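Local coordinates for 82 prophage-derived uncharacterized protein ybcO (Escherichia coli K-12, PDB 3G27) that binds a zinc ion and is predicted to be a nuclease, at residues 15-20 against 66-71; 27-32 against 56-61; 50-55 against 86-91; 61-66 against 71-76. All blocks are in the same frame, centred on the assembly; numbering follows the deposited sequence. Where two conformers were deposited one is given.

Contact 1: 15-20 against 66-71; sequences VRIPGV and HFVDAG. With CA (calcium ion), chain C; EDO (1,2-ethanediol), chain D.
V20 CG2 reaches two neighbours on the segment 66-71. It lies 3.7 Å from F67 CB and 4.0 Å from V68 CG1. Beside it, I17 CG2 meets the same V68 methyl, with I17 CG2 to V68 CG1 at 3.8 Å. V68 CG1 thus touches both branched side chains of the loop. Its torsion (chi1 -50°) sets CG1 anti to the carbonyl carbon and aims it at I17 and V20. F67 meets V20 through CB and, a little farther off, CD2. Over one face of its ring lies C2 of a 1,2-ethanediol. That molecule, probably from the crystallisation liquor, also accepts a nearly straight bond from the backbone: H66 N to its O2 is 2.9 Å. The same O2 stands over the centre of the H66 imidazole.

Farther out, E60 OE1 accepts a bond from F67 N and E60 OE2 one from V68 N. In the loop 15-20, G19 O binds the calcium ion at 2.4 Å. C21 O and three waters complete the ligands found. One of these waters donates to V20 O, 2.7 Å from its oxygen.

The contact joins the loop before strand 29-32 to the connection leading into helix 70-90. I17 also packs on Y72 and C76 of that helix, while I17 and V20 both touch E60 of helix 55-61.

Contact 2: 27-32 against 56-61; sequences TSVLAH and ACHDEI. With ZN (zinc ion), chain B.
H58 CG is anti to the backbone N (chi1 -174°), which swings the imidazole off its helix toward V29 and A31 of the strand. I61 takes the other route: CG1 lies between its backbone N and carbonyl carbon (chi1 70°), and the extended tail carries CD1 to A31. The ring meets the strand obliquely at two methyls. A31 CB is 3.4 Å from H58 CD2, a close fit. V29 CG2 is 3.6 Å from H58 ND1, and these two side chains cross at about a right angle. I61 CD1 adds an apolar touch 3.9 Å from A31 CB.

One water lies between H58 and the strand backbone. It is in the plane of the H58 ring, at its edge, and makes a weak bond to NE2. It also donates to H32 O, 2.6 Å from that oxygen. H32 is the predicted proton acceptor. Its CB points away from the helix, and its NE2 is hydrogen-bonded to D47 OD1.

On another side of the helix, C57 SG binds zinc at 2.4 Å, together with C13, C21 and C54.

Strand 29-32 and helix 56-61 run nearly parallel (9°), 9.4 Å apart at closest approach. The strand pairs antiparallel with strand 50-53 through V29 with A53 and A31 with T51. The helix follows strand 50-53. This order, with a histidine on the first strand, is consistent with a beta-beta-alpha nuclease motif.

Contact 3: 50-55 against 86-91; sequences ATIACS and VIWLKE. With ZN (zinc ion), chain B.
I52 reaches I87 and W88 from a strand that leads into the zinc site, where C54 SG is gripped twice. C54 SG binds zinc at 2.3 Å and also accepts a bond from a backbone N in the first turn of helix 55-61. C54 is thus both metal ligand and N-cap. With C57 it forms the CxxC half of a four-cysteine zinc site, which C13 and C21 complete. SG lies between the backbone N and the carbonyl carbon (chi1 71°), a position that lets it face both the metal and the helix start.

The segments themselves meet by apolar packing, on the far side of strand 50-53 from that helix. I52 CD1 does most of the touching. It is 3.8 Å from I87 CD1, and the two isoleucine side chains cross at about a right angle. It is also 4.0 Å from W88 CH2, the far corner of the indole, which it approaches obliquely. The carbon chain of I52 is extended past CB (chi2 162°), and this carries CD1 out to the helix.

I52 is held along its backbone too. Its N is bonded to T84 OG1 of helix 70-90, and it pairs with Q14. A8 adds packing on its side chain. V86 and L89, in segment 86-91, pack against I49 of the second subunit, so this part of the helix also lies at the subunit interface. W88 shares a backbone bond with I94, near the end of the model. Within the helix, K90 N is hydrogen-bonded to V86 O at 3.1 Å.

Contact 4: 61-66 against 71-76; sequences IDRRTH and GYAKEC. With EDO (1,2-ethanediol), chain D.
I61 and A73 have their CA atoms 5.5 Å apart, where the end of one helix passes the first turns of the next. R63 leaves the helix with a positive phi of 70° and closes it in a Schellman motif. Its side chain then bends at chi2 and chi3 (-47° and -71°) and carries the guanidinium across to the start of helix 70-90. This places NH2 3.5 Å from A73 CB, with the methyl oblique to the guanidinium. T65 O lies over one face of that group, offset toward the rim. The polar hold on R63 comes from two other partners: NH1 donates to V68 O, and NH2 makes a salt bridge to E60. I61 CG2 adds a looser touch, 4.0 Å from A73 O.

Farther along the turn, R64 NH1 is 2.8 Å from D62 OD2. The bond uses the anti lone pair, and OD2 is 24° out of the guanidinium plane. R64 also reaches D59. K74 and E75 pack on the second subunit.

With NH1 bonded to V68 O and NH2 paired with E60, the charge of R63 is probably balanced outside these two segments. Its contact with the A73 methyl is van der Waals packing.

How the contacts relate
Contacts 2, 3 and 4 can be read along one chain path: strand 29-32, strand 50-53, helix 55-61, then helix 70-90. Contacts 2 and 3 meet in the two-stranded sheet, their centres 11 Å apart, and each holds a zinc ligand. Contacts 1 and 4 are neighbours, their centres 6 Å apart, at the start of helix 70-90. Contact 3 lies near the other end of that helix, about 17 Å from contact 4 between centres and across the chain's centre. Contact 2 is nested within the loop closed by contact 1, and E60 of its helix bonds to both contact 1 and contact 4. Helix 70-90 thus links contacts on opposite sides of the chain's centre, and the zinc-bearing unit packs against it.

Contact 1: 15-20 against 66-71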
loop_
_atom_site.group_PDB
_atom_site.type_symbol
_atom_site.label_atom_id
_atom_site.label_comp_id
_atom_site.label_asym_id
_atom_site.label_seq_id
_atom_site.Cartn_x
_atom_site.Cartn_y
_atom_site.Cartn_z
ATOM N N VAL A 15 -1.740 10.948 2.639
ATOM C CA VAL A 15 -2.362 10.085 3.671
ATOM C C VAL A 15 -3.744 10.654 3.993
ATOM O O VAL A 15 -4.748 9.950 3.954
ATOM C CB VAL A 15 -1.528 10.021 4.978
ATOM C CG1 VAL A 15 -2.264 9.228 6.036
ATOM C CG2 VAL A 15 -0.161 9.428 4.743
ATOM N N ARG A 16 -3.775 11.938 4.331
ATOM C CA ARG A 16 -5.023 12.682 4.511
ATOM C C ARG A 16 -6.048 12.030 5.444
ATOM O O ARG A 16 -7.214 11.877 5.069
ATOM C CB ARG A 16 -5.670 12.942 3.145
ATOM C CG ARG A 16 -4.658 13.169 2.016
ATOM C CD ARG A 16 -5.282 13.924 0.854
ATOM N NE ARG A 16 -4.622 13.662 -0.424
ATOM C CZ ARG A 16 -5.097 12.827 -1.338
ATOM N NH1 ARG A 16 -4.447 12.650 -2.480
ATOM N NH2 ARG A 16 -6.230 12.173 -1.107
ATOM N N ILE A 17 -5.631 11.672 6.660
ATOM C CA ILE A 17 -6.566 11.172 7.656
ATOM C C ILE A 17 -7.464 12.349 8.043
ATOM O O ILE A 17 -6.975 13.419 8.459
ATOM C CB ILE A 17 -5.873 10.610 8.914
ATOM C CG1 ILE A 17 -4.983 9.425 8.548
ATOM C CG2 ILE A 17 -6.932 10.198 9.929
ATOM C CD1 ILE A 17 -4.028 8.978 9.619
ATOM N N PRO A 18 -8.779 12.182 7.898
ATOM C CA PRO A 18 -9.627 13.306 8.251
ATOM C C PRO A 18 -9.402 13.807 9.668
ATOM O O PRO A 18 -9.207 13.020 10.572
ATOM C CB PRO A 18 -11.038 12.735 8.097
ATOM C CG PRO A 18 -10.883 11.658 7.055
ATOM C CD PRO A 18 -9.562 11.058 7.335
ATOM N N GLY A 19 -9.423 15.126 9.839
ATOM C CA GLY A 19 -9.261 15.738 11.148
ATOM C C GLY A 19 -7.796 15.856 11.474
ATOM O O GLY A 19 -7.265 16.964 11.644
ATOM N N VAL A 20 -7.146 14.703 11.519
ATOM C CA VAL A 20 -5.724 14.607 11.811
ATOM C C VAL A 20 -4.836 15.401 10.823
ATOM O O VAL A 20 -3.913 16.124 11.227
ATOM C CB VAL A 20 -5.278 13.078 11.890
ATOM C CG1 VAL A 20 -3.789 12.974 11.995
ATOM C CG2 VAL A 20 -5.979 12.347 13.024
ATOM N N HIS A 66 -2.591 8.569 18.492
ATOM C CA HIS A 66 -3.581 7.560 18.182
ATOM C C HIS A 66 -4.990 8.176 18.175
ATOM O O HIS A 66 -5.920 7.668 18.801
ATOM C CB HIS A 66 -3.460 6.398 19.167
ATOM C CG HIS A 66 -3.377 6.842 20.590
ATOM N ND1 HIS A 66 -2.186 7.195 21.184
ATOM C CD2 HIS A 66 -4.338 7.037 21.523
ATOM C CE1 HIS A 66 -2.414 7.580 22.425
ATOM N NE2 HIS A 66 -3.714 7.496 22.657
ATOM N N PHE A 67 -5.137 9.271 17.436
ATOM C CA PHE A 67 -6.425 9.926 17.295
ATOM C C PHE A 67 -7.436 9.033 16.621
ATOM O O PHE A 67 -8.598 9.084 16.948
ATOM C CB PHE A 67 -6.286 11.217 16.493
ATOM C CG PHE A 67 -5.523 12.278 17.201
ATOM C CD1 PHE A 67 -6.013 12.825 18.384
ATOM C CD2 PHE A 67 -4.363 12.768 16.669
ATOM C CE1 PHE A 67 -5.337 13.814 19.061
ATOM C CE2 PHE A 67 -3.644 13.770 17.341
ATOM C CZ PHE A 67 -4.137 14.292 18.544
ATOM N N VAL A 68 -7.008 8.224 15.663
ATOM C CA VAL A 68 -7.910 7.299 15.023
ATOM C C VAL A 68 -7.479 5.853 15.246
ATOM O O VAL A 68 -6.357 5.560 15.676
ATOM C CB VAL A 68 -8.041 7.575 13.494
ATOM C CG1 VAL A 68 -8.338 9.066 13.240
ATOM C CG2 VAL A 68 -6.797 7.135 12.742
ATOM N N ASP A 69 -8.423 4.969 14.964
ATOM C CA ASP A 69 -8.230 3.529 14.939
ATOM C C ASP A 69 -6.982 3.107 14.109
ATOM O O ASP A 69 -6.741 3.639 13.048
ATOM C CB ASP A 69 -9.568 2.968 14.418
ATOM C CG ASP A 69 -9.533 1.512 14.098
ATOM O OD1 ASP A 69 -10.120 0.722 14.875
ATOM O OD2 ASP A 69 -8.975 1.169 13.024
ATOM N N ALA A 70 -6.184 2.165 14.622
ATOM C CA ALA A 70 -4.921 1.772 13.992
ATOM C C ALA A 70 -5.094 1.102 12.639
ATOM O O ALA A 70 -4.236 1.205 11.777
ATOM C CB ALA A 70 -4.158 0.826 14.894
ATOM N N GLY A 71 -6.184 0.367 12.471
ATOM C CA GLY A 71 -6.510 -0.215 11.166
ATOM C C GLY A 71 -6.813 0.846 10.122
ATOM O O GLY A 71 -6.329 0.792 9.002
HETATM CA CA CA C . -6.614 19.163 10.940
HETATM C C1 EDO D . -4.405 11.520 22.272
HETATM O O1 EDO D . -5.529 10.930 21.588
HETATM C C2 EDO D . -3.206 11.717 21.341
HETATM O O2 EDO D . -2.877 10.540 20.606
HETATM O O HOH W 1 -4.264 18.680 11.874
HETATM O O HOH W 2 -6.275 20.872 9.333
HETATM O O HOH W 3 -8.161 18.326 8.996
#

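Contact 2: 27-32 against 56-61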
loop_
_atom_site.group_PDB
_atom_site.type_symbol
_atom_site.label_atom_id
_atom_site.label_comp_id
_atom_site.label_asym_id
_atom_site.label_seq_id
_atom_site.Cartn_x
_atom_site.Cartn_y
_atom_site.Cartn_z
ATOM N N THR A 27 4.810 20.974 5.595
ATOM C CA THR A 27 5.201 20.056 6.670
ATOM C C THR A 27 5.457 18.636 6.139
ATOM O O THR A 27 5.786 17.746 6.919
ATOM C CB THR A 27 4.163 20.041 7.797
ATOM O OG1 THR A 27 2.969 19.403 7.343
ATOM C CG2 THR A 27 3.838 21.461 8.218
ATOM N N SER A 28 5.324 18.425 4.821
ATOM C CA SER A 28 5.306 17.068 4.281
ATOM C C SER A 28 6.667 16.471 4.309
ATOM O O SER A 28 7.637 17.164 4.020
ATOM C CB SER A 28 4.824 17.046 2.840
ATOM O OG SER A 28 3.415 17.125 2.831
ATOM N N VAL A 29 6.736 15.182 4.636
ATOM C CA VAL A 29 7.985 14.430 4.513
ATOM C C VAL A 29 7.716 13.059 3.885
ATOM O O VAL A 29 6.571 12.643 3.757
ATOM C CB VAL A 29 8.662 14.244 5.899
ATOM C CG1 VAL A 29 8.963 15.615 6.556
ATOM C CG2 VAL A 29 7.781 13.394 6.808
ATOM N N LEU A 30 8.780 12.353 3.524
ATOM C CA LEU A 30 8.670 10.956 3.115
ATOM C C LEU A 30 8.583 10.077 4.377
ATOM O O LEU A 30 9.562 9.904 5.071
ATOM C CB LEU A 30 9.869 10.554 2.237
ATOM C CG LEU A 30 9.697 9.230 1.516
ATOM C CD1 LEU A 30 8.580 9.357 0.526
ATOM C CD2 LEU A 30 10.958 8.834 0.831
ATOM N N ALA A 31 7.392 9.556 4.670
ATOM C CA ALA A 31 7.134 8.791 5.864
ATOM C C ALA A 31 7.152 7.303 5.490
ATOM O O ALA A 31 6.292 6.835 4.754
ATOM C CB ALA A 31 5.778 9.180 6.428
ATOM N N HIS A 32 8.129 6.566 6.012
ATOM C CA HIS A 32 8.251 5.149 5.747
ATOM C C HIS A 32 7.120 4.337 6.350
ATOM O O HIS A 32 6.694 4.585 7.473
ATOM C CB HIS A 32 9.576 4.633 6.293
ATOM C CG HIS A 32 10.751 5.111 5.519
ATOM N ND1 HIS A 32 11.396 6.296 5.805
ATOM C CD2 HIS A 32 11.384 4.583 4.443
ATOM C CE1 HIS A 32 12.382 6.473 4.942
ATOM N NE2 HIS A 32 12.394 5.450 4.102
ATOM N N ALA A 56 1.352 15.855 10.912
ATOM C CA ALA A 56 0.289 15.267 11.725
ATOM C C ALA A 56 -0.016 13.842 11.328
ATOM O O ALA A 56 -0.131 12.948 12.153
ATOM C CB ALA A 56 -0.964 16.115 11.590
ATOM N N CYS A 57 -0.183 13.633 10.039
ATOM C CA CYS A 57 -0.466 12.283 9.542
ATOM C C CYS A 57 0.719 11.363 9.782
ATOM O O CYS A 57 0.559 10.213 10.118
ATOM C CB CYS A 57 -0.827 12.336 8.053
ATOM S SG CYS A 57 -2.503 12.880 7.748
ATOM N N HIS A 58 1.932 11.892 9.652
ATOM C CA HIS A 58 3.114 11.116 9.926
ATOM C C HIS A 58 3.105 10.614 11.374
ATOM O O HIS A 58 3.299 9.440 11.623
ATOM C CB HIS A 58 4.315 12.003 9.671
ATOM C CG HIS A 58 5.623 11.311 9.768
ATOM N ND1 HIS A 58 6.802 12.000 9.937
ATOM C CD2 HIS A 58 5.951 9.997 9.690
ATOM C CE1 HIS A 58 7.805 11.130 9.956
ATOM N NE2 HIS A 58 7.313 9.913 9.814
ATOM N N ASP A 59 2.876 11.501 12.338
ATOM C CA ASP A 59 2.851 11.098 13.749
ATOM C C ASP A 59 1.765 10.060 14.026
ATOM O O ASP A 59 1.977 9.130 14.771
ATOM C CB ASP A 59 2.678 12.298 14.637
ATOM C CG ASP A 59 3.893 13.227 14.623
ATOM O OD1 ASP A 59 4.973 12.773 14.211
ATOM O OD2 ASP A 59 3.780 14.414 15.053
ATOM N N GLU A 60 0.634 10.189 13.363
ATOM C CA GLU A 60 -0.496 9.242 13.515
ATOM C C GLU A 60 -0.232 7.899 12.886
ATOM O O GLU A 60 -0.519 6.869 13.497
ATOM C CB GLU A 60 -1.770 9.819 12.934
ATOM C CG GLU A 60 -3.062 8.972 13.156
ATOM C CD GLU A 60 -3.600 8.995 14.580
ATOM O OE1 GLU A 60 -3.291 9.929 15.358
ATOM O OE2 GLU A 60 -4.351 8.060 14.923
ATOM N N ILE A 61 0.307 7.878 11.674
ATOM C CA ILE A 61 0.555 6.596 11.024
ATOM C C ILE A 61 1.660 5.828 11.760
ATOM O O ILE A 61 1.646 4.605 11.766
ATOM C CB ILE A 61 0.812 6.699 9.471
ATOM C CG1 ILE A 61 2.162 7.367 9.136
ATOM C CG2 ILE A 61 -0.370 7.357 8.773
ATOM C CD1 ILE A 61 2.552 7.328 7.604
HETATM ZN ZN ZN B . -1.924 14.708 6.332
HETATM O O HOH W 4 7.032 6.693 8.976
#

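Contact 3: 50-55 against 86-91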
loop_
_atom_site.group_PDB
_atom_site.type_symbol
_atom_site.label_atom_id
_atom_site.label_comp_id
_atom_site.label_asym_id
_atom_site.label_seq_id
_atom_site.Cartn_x
_atom_site.Cartn_y
_atom_site.Cartn_z
ATOM N N ALA A 50 7.083 3.924 1.289
ATOM C CA ALA A 50 6.902 5.164 2.041
ATOM C C ALA A 50 5.812 6.006 1.362
ATOM O O ALA A 50 5.486 5.788 0.186
ATOM C CB ALA A 50 8.218 5.947 2.120
ATOM N N THR A 51 5.243 6.930 2.133
ATOM C CA THR A 51 4.255 7.892 1.644
ATOM C C THR A 51 4.658 9.316 2.006
ATOM O O THR A 51 5.332 9.539 2.998
ATOM C CB THR A 51 2.847 7.602 2.225
ATOM O OG1 THR A 51 1.890 8.489 1.625
ATOM C CG2 THR A 51 2.819 7.731 3.776
ATOM N N ILE A 52 4.239 10.274 1.170
ATOM C CA ILE A 52 4.301 11.701 1.480
ATOM C C ILE A 52 3.250 11.877 2.565
ATOM O O ILE A 52 2.104 11.441 2.405
ATOM C CB ILE A 52 3.897 12.608 0.259
ATOM C CG1 ILE A 52 4.710 12.283 -1.021
ATOM C CG2 ILE A 52 4.083 14.049 0.582
ATOM C CD1 ILE A 52 4.067 12.821 -2.316
ATOM N N ALA A 53 3.632 12.493 3.667
ATOM C CA ALA A 53 2.726 12.675 4.775
ATOM C C ALA A 53 3.063 14.004 5.411
ATOM O O ALA A 53 4.233 14.325 5.557
ATOM C CB ALA A 53 2.899 11.519 5.785
ATOM N N CYS A 54 2.033 14.776 5.757
ATOM C CA CYS A 54 2.172 15.979 6.581
ATOM C C CYS A 54 2.554 15.570 7.981
ATOM O O CYS A 54 2.429 14.409 8.331
ATOM C CB CYS A 54 0.870 16.762 6.656
ATOM S SG CYS A 54 -0.463 15.968 7.652
ATOM N N SER A 55 3.013 16.531 8.781
ATOM C CA SER A 55 3.585 16.241 10.076
ATOM C C SER A 55 2.623 15.484 10.991
ATOM O O SER A 55 3.021 14.574 11.719
ATOM C CB SER A 55 4.076 17.531 10.742
ATOM O OG SER A 55 3.074 18.544 10.804
ATOM N N VAL A 86 2.486 6.362 -7.334
ATOM C CA VAL A 86 1.862 6.766 -8.579
ATOM C C VAL A 86 2.356 8.156 -9.008
ATOM O O VAL A 86 2.577 8.395 -10.191
ATOM C CB VAL A 86 0.331 6.767 -8.498
ATOM C CG1 VAL A 86 -0.246 7.621 -9.645
ATOM C CG2 VAL A 86 -0.216 5.343 -8.535
ATOM N N ILE A 87 2.530 9.057 -8.049
ATOM C CA ILE A 87 3.160 10.355 -8.322
ATOM C C ILE A 87 4.590 10.184 -8.871
ATOM O O ILE A 87 4.952 10.831 -9.862
ATOM C CB ILE A 87 3.221 11.225 -7.063
ATOM C CG1 ILE A 87 1.837 11.747 -6.700
ATOM C CG2 ILE A 87 4.187 12.365 -7.250
ATOM C CD1 ILE A 87 1.793 12.373 -5.306
ATOM N N TRP A 88 5.387 9.324 -8.225
ATOM C CA TRP A 88 6.771 9.053 -8.651
ATOM C C TRP A 88 6.824 8.533 -10.068
ATOM O O TRP A 88 7.744 8.848 -10.820
ATOM C CB TRP A 88 7.447 8.002 -7.763
ATOM C CG TRP A 88 7.640 8.354 -6.331
ATOM C CD1 TRP A 88 7.896 7.482 -5.310
ATOM C CD2 TRP A 88 7.591 9.659 -5.736
ATOM N NE1 TRP A 88 8.015 8.156 -4.122
ATOM C CE2 TRP A 88 7.829 9.492 -4.352
ATOM C CE3 TRP A 88 7.368 10.953 -6.232
ATOM C CZ2 TRP A 88 7.850 10.571 -3.462
ATOM C CZ3 TRP A 88 7.380 12.025 -5.336
ATOM C CH2 TRP A 88 7.625 11.823 -3.970
ATOM N N LEU A 89 5.856 7.689 -10.405
ATOM C CA LEU A 89 5.752 7.125 -11.751
ATOM C C LEU A 89 5.556 8.253 -12.760
ATOM O O LEU A 89 6.401 8.446 -13.626
ATOM C CB LEU A 89 4.600 6.107 -11.843
ATOM C CG LEU A 89 4.831 4.606 -11.571
ATOM C CD1 LEU A 89 6.214 4.253 -11.027
ATOM C CD2 LEU A 89 3.754 4.070 -10.624
ATOM N N LYS A 90 4.462 9.002 -12.612
ATOM C CA LYS A 90 4.138 10.135 -13.492
ATOM C C LYS A 90 5.294 11.145 -13.628
ATOM O O LYS A 90 5.649 11.532 -14.741
ATOM C CB LYS A 90 2.869 10.872 -13.011
ATOM C CG LYS A 90 1.569 10.035 -12.932
ATOM C CD LYS A 90 1.137 9.387 -14.257
ATOM C CE LYS A 90 0.626 10.419 -15.305
ATOM N NZ LYS A 90 0.300 9.792 -16.637
ATOM N N GLU A 91 5.888 11.537 -12.502
ATOM C CA GLU A 91 6.946 12.554 -12.478
ATOM C C GLU A 91 8.334 12.072 -12.963
ATOM O O GLU A 91 9.267 12.870 -13.026
ATOM C CB GLU A 91 7.070 13.162 -11.071
HETATM ZN ZN ZN B . -1.924 14.708 6.332
#

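Contact 4: 61-66 against 71-76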
loop_
_atom_site.group_PDB
_atom_site.type_symbol
_atom_site.label_atom_id
_atom_site.label_comp_id
_atom_site.label_asym_id
_atom_site.label_seq_id
_atom_site.Cartn_x
_atom_site.Cartn_y
_atom_site.Cartn_z
ATOM N N ILE A 61 0.307 7.878 11.674
ATOM C CA ILE A 61 0.555 6.596 11.024
ATOM C C ILE A 61 1.660 5.828 11.760
ATOM O O ILE A 61 1.646 4.605 11.766
ATOM C CB ILE A 61 0.812 6.699 9.471
ATOM C CG1 ILE A 61 2.162 7.367 9.136
ATOM C CG2 ILE A 61 -0.370 7.357 8.773
ATOM C CD1 ILE A 61 2.552 7.328 7.604
ATOM N N ASP A 62 2.610 6.547 12.376
ATOM C CA ASP A 62 3.656 5.938 13.205
ATOM C C ASP A 62 3.182 5.554 14.619
ATOM O O ASP A 62 3.903 4.908 15.362
ATOM C CB ASP A 62 4.848 6.899 13.347
ATOM C CG ASP A 62 5.719 6.964 12.098
ATOM O OD1 ASP A 62 5.374 6.327 11.083
ATOM O OD2 ASP A 62 6.762 7.661 12.149
ATOM N N ARG A 63 1.966 5.943 14.970
ATOM C CA ARG A 63 1.323 5.698 16.287
ATOM C C ARG A 63 1.946 6.488 17.421
ATOM O O ARG A 63 1.760 6.154 18.581
ATOM C CB ARG A 63 1.209 4.200 16.641
ATOM C CG ARG A 63 0.716 3.292 15.501
ATOM C CD ARG A 63 -0.530 3.838 14.779
ATOM N NE ARG A 63 -1.719 3.747 15.626
ATOM C CZ ARG A 63 -2.793 4.531 15.526
ATOM N NH1 ARG A 63 -3.823 4.339 16.342
ATOM N NH2 ARG A 63 -2.846 5.511 14.623
ATOM N N ARG A 64 2.652 7.562 17.090
ATOM C CA ARG A 64 3.061 8.542 18.105
ATOM C C ARG A 64 1.827 9.272 18.642
ATOM O O ARG A 64 1.789 9.695 19.816
ATOM C CB ARG A 64 4.095 9.511 17.544
ATOM C CG ARG A 64 5.472 8.900 17.445
ATOM C CD ARG A 64 6.555 9.949 17.113
ATOM N NE ARG A 64 6.371 10.477 15.769
ATOM C CZ ARG A 64 6.756 9.861 14.647
ATOM N NH1 ARG A 64 7.379 8.694 14.669
ATOM N NH2 ARG A 64 6.512 10.417 13.479
ATOM N N THR A 65 0.805 9.378 17.795
ATOM C CA THR A 65 -0.542 9.768 18.219
ATOM C C THR A 65 -1.456 8.651 17.821
ATOM O O THR A 65 -1.139 7.867 16.927
ATOM C CB THR A 65 -1.020 11.120 17.589
ATOM O OG1 THR A 65 -1.037 11.056 16.143
ATOM C CG2 THR A 65 -0.144 12.273 18.060
ATOM N N HIS A 66 -2.591 8.569 18.492
ATOM C CA HIS A 66 -3.581 7.560 18.182
ATOM C C HIS A 66 -4.990 8.176 18.175
ATOM O O HIS A 66 -5.920 7.668 18.801
ATOM C CB HIS A 66 -3.460 6.398 19.167
ATOM C CG HIS A 66 -3.377 6.842 20.590
ATOM N ND1 HIS A 66 -2.186 7.195 21.184
ATOM C CD2 HIS A 66 -4.338 7.037 21.523
ATOM C CE1 HIS A 66 -2.414 7.580 22.425
ATOM N NE2 HIS A 66 -3.714 7.496 22.657
ATOM N N GLY A 71 -6.184 0.367 12.471
ATOM C CA GLY A 71 -6.510 -0.215 11.166
ATOM C C GLY A 71 -6.813 0.846 10.122
ATOM O O GLY A 71 -6.329 0.792 9.002
ATOM N N TYR A 72 -7.580 1.841 10.514
ATOM C CA TYR A 72 -7.879 2.965 9.623
ATOM C C TYR A 72 -6.634 3.801 9.286
ATOM O O TYR A 72 -6.373 4.125 8.133
ATOM C CB TYR A 72 -8.968 3.817 10.251
ATOM C CG TYR A 72 -9.412 4.962 9.394
ATOM C CD1 TYR A 72 -10.013 4.734 8.174
ATOM C CD2 TYR A 72 -9.233 6.268 9.814
ATOM C CE1 TYR A 72 -10.432 5.780 7.392
ATOM C CE2 TYR A 72 -9.656 7.338 9.041
ATOM C CZ TYR A 72 -10.247 7.092 7.833
ATOM O OH TYR A 72 -10.677 8.139 7.049
ATOM N N ALA A 73 -5.850 4.138 10.286
ATOM C CA ALA A 73 -4.573 4.799 10.048
ATOM C C ALA A 73 -3.733 4.022 9.045
ATOM O O ALA A 73 -3.149 4.607 8.144
ATOM C CB ALA A 73 -3.821 4.927 11.341
ATOM N N LYS A 74 -3.677 2.698 9.206
ATOM C CA LYS A 74 -2.862 1.838 8.339
ATOM C C LYS A 74 -3.388 1.869 6.942
ATOM O O LYS A 74 -2.647 2.014 5.993
ATOM C CB LYS A 74 -2.832 0.373 8.810
ATOM N N GLU A 75 -4.682 1.682 6.817
ATOM C CA GLU A 75 -5.325 1.822 5.541
ATOM C C GLU A 75 -4.965 3.139 4.831
ATOM O O GLU A 75 -4.527 3.128 3.684
ATOM C CB GLU A 75 -6.804 1.723 5.761
ATOM C CG GLU A 75 -7.573 2.044 4.572
ATOM C CD GLU A 75 -8.965 1.509 4.631
ATOM O OE1 GLU A 75 -9.470 1.138 5.735
ATOM O OE2 GLU A 75 -9.541 1.456 3.532
ATOM N N CYS A 76 -5.101 4.266 5.528
ATOM C CA CYS A 76 -4.740 5.571 4.953
ATOM C C CYS A 76 -3.268 5.692 4.591
ATOM O O CYS A 76 -2.924 6.243 3.560
ATOM C CB CYS A 76 -5.110 6.676 5.933
ATOM S SG CYS A 76 -6.912 6.787 6.168
HETATM C C1 EDO D . -4.405 11.520 22.272
HETATM O O1 EDO D . -5.529 10.930 21.588
HETATM C C2 EDO D . -3.206 11.717 21.341
HETATM O O2 EDO D . -2.877 10.540 20.606
#